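Local coordinates for protein glycosyltransferase Gtf1 (Streptococcus pneumoniae, PDB 4PQG) that belongs to the glycosyltransferases of the GT-B fold and carries an extended beta-sheet domain in addition to the two Rossmann-like domains of that fold, at residues L265-N268 with Y269-Y272. Numbering follows the deposited sequence.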
loop_
_atom_site.group_PDB
_atom_site.type_symbol
_atom_site.label_atom_id
_atom_site.label_comp_id
_atom_site.label_asym_id
_atom_site.label_seq_id
_atom_site.Cartn_x
_atom_site.Cartn_y
_atom_site.Cartn_z
ATOM N N LEU A 265 -10.708 21.036 -10.276
ATOM C CA LEU A 265 -10.950 19.611 -10.362
ATOM C C LEU A 265 -10.072 18.930 -9.320
ATOM O O LEU A 265 -8.853 18.966 -9.428
ATOM C CB LEU A 265 -10.663 19.073 -11.778
ATOM C CG LEU A 265 -10.613 17.538 -11.981
ATOM C CD1 LEU A 265 -11.987 16.889 -11.785
ATOM C CD2 LEU A 265 -10.068 17.191 -13.361
ATOM N N TRP A 266 -10.712 18.342 -8.305
ATOM C CA TRP A 266 -10.040 17.557 -7.274
ATOM C C TRP A 266 -9.571 16.243 -7.841
ATOM O O TRP A 266 -10.119 15.784 -8.838
ATOM C CB TRP A 266 -11.021 17.250 -6.141
ATOM C CG TRP A 266 -11.623 18.455 -5.442
ATOM C CD1 TRP A 266 -12.976 18.758 -5.285
ATOM C CD2 TRP A 266 -10.907 19.555 -4.766
ATOM N NE1 TRP A 266 -13.138 19.932 -4.592
ATOM C CE2 TRP A 266 -11.937 20.455 -4.244
ATOM C CE3 TRP A 266 -9.563 19.872 -4.557
ATOM C CZ2 TRP A 266 -11.619 21.612 -3.545
ATOM C CZ3 TRP A 266 -9.256 21.039 -3.827
ATOM C CH2 TRP A 266 -10.261 21.885 -3.344
ATOM N N ASN A 267 -8.560 15.637 -7.213
ATOM C CA ASN A 267 -8.220 14.218 -7.383
ATOM C C ASN A 267 -9.472 13.402 -7.037
ATOM O O ASN A 267 -10.124 13.671 -6.004
ATOM C CB ASN A 267 -7.079 13.878 -6.412
ATOM C CG ASN A 267 -6.563 12.437 -6.522
ATOM O OD1 ASN A 267 -7.312 11.485 -6.712
ATOM N ND2 ASN A 267 -5.255 12.280 -6.322
ATOM N N ASN A 268 -9.809 12.413 -7.876
ATOM C CA ASN A 268 -11.007 11.594 -7.628
ATOM C C ASN A 268 -11.051 10.970 -6.225
ATOM O O ASN A 268 -12.113 10.828 -5.654
ATOM C CB ASN A 268 -11.165 10.472 -8.672
ATOM C CG ASN A 268 -11.388 10.989 -10.085
ATOM O OD1 ASN A 268 -11.735 12.151 -10.314
ATOM N ND2 ASN A 268 -11.206 10.103 -11.045
ATOM N N TYR A 269 -9.901 10.586 -5.681
ATOM C CA TYR A 269 -9.875 9.979 -4.347
ATOM C C TYR A 269 -10.203 10.955 -3.210
ATOM O O TYR A 269 -10.243 10.542 -2.056
ATOM C CB TYR A 269 -8.531 9.313 -4.051
ATOM C CG TYR A 269 -8.136 8.215 -5.021
ATOM C CD1 TYR A 269 -9.076 7.297 -5.501
ATOM C CD2 TYR A 269 -6.815 8.085 -5.432
ATOM C CE1 TYR A 269 -8.702 6.292 -6.387
ATOM C CE2 TYR A 269 -6.428 7.084 -6.307
ATOM C CZ TYR A 269 -7.371 6.193 -6.780
ATOM O OH TYR A 269 -6.975 5.212 -7.658
ATOM N N TYR A 270 -10.404 12.236 -3.528
ATOM C CA TYR A 270 -10.685 13.241 -2.482
ATOM C C TYR A 270 -11.916 14.095 -2.740
ATOM O O TYR A 270 -12.357 14.854 -1.855
ATOM C CB TYR A 270 -9.433 14.102 -2.195
ATOM C CG TYR A 270 -8.387 13.237 -1.540
ATOM C CD1 TYR A 270 -8.601 12.752 -0.257
ATOM C CD2 TYR A 270 -7.244 12.832 -2.219
ATOM C CE1 TYR A 270 -7.692 11.908 0.350
ATOM C CE2 TYR A 270 -6.319 11.982 -1.613
ATOM C CZ TYR A 270 -6.567 11.520 -0.335
ATOM O OH TYR A 270 -5.705 10.667 0.321
ATOM N N ASP A 271 -12.473 13.963 -3.944
ATOM C CA ASP A 271 -13.598 14.780 -4.350
ATOM C C ASP A 271 -14.745 14.703 -3.350
ATOM O O ASP A 271 -15.357 15.734 -2.998
ATOM C CB ASP A 271 -14.097 14.362 -5.733
ATOM C CG ASP A 271 -15.262 15.188 -6.185
ATOM O OD1 ASP A 271 -15.065 16.409 -6.393
ATOM O OD2 ASP A 271 -16.377 14.629 -6.306
ATOM N N TYR A 272 -15.051 13.485 -2.909
ATOM C CA TYR A 272 -16.143 13.299 -1.956
ATOM C C TYR A 272 -15.830 13.989 -0.624
ATOM O O TYR A 272 -16.654 14.742 -0.088
ATOM C CB TYR A 272 -16.462 11.805 -1.712
ATOM C CG TYR A 272 -17.620 11.677 -0.741
ATOM C CD1 TYR A 272 -18.931 11.817 -1.187
ATOM C CD2 TYR A 272 -17.399 11.497 0.631
ATOM C CE1 TYR A 272 -20.000 11.742 -0.311
ATOM C CE2 TYR A 272 -18.465 11.417 1.518
ATOM C CZ TYR A 272 -19.757 11.549 1.036
ATOM O OH TYR A 272 -20.826 11.479 1.879
HETATM O O HOH W 1 -13.795 17.841 -8.523
HETATM O O HOH W 2 -13.519 10.910 -3.235
#
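Asn267 receives the backbone N-H of Tyr269 on its side chain and that of Tyr270 on its carbonyl O. The side-chain bond, from Tyr269 N to Asn267 OD1, spans 2.9 Å with the N-H pointing nearly straight at the oxygen (159°), which defines an Asx turn. The bond from Tyr270 N to Asn267 O, also 2.9 Å, closes a beta turn over residues 267-270, of type I because Asn268 is near helical and Tyr269 has psi close to zero. The same O receives a weak bond from Asp271 N, long at 3.1 Å and poorly aimed. With CG anti to the backbone N (chi1 -177°), the Asn267 amide swings beside its own carbonyl, and OD1 also lies 3.6 Å from Tyr269 CB.

Asp271 OD1 meets Trp266 CD1 at the indole edge, in the ring plane, 3.3 Å away. One water bridges this carboxylate oxygen to Trp266 N, joining the residue ahead of the turn to the first of helix 271-275; a second links Asn268 O to Tyr272 N.

Further out, Asn267 ND2 bonds to Glu252 O, fixing the amide, and Trp266 packs edge-to-face with Phe274. Tyr270 is the N-cap of helix 271-275; its OH bonds to His250 N and to Val248 O at the end of strand 244-248, in the seven-stranded parallel sheet, while Trp266 rests on Leu294 and Gln297 of helix 288-301.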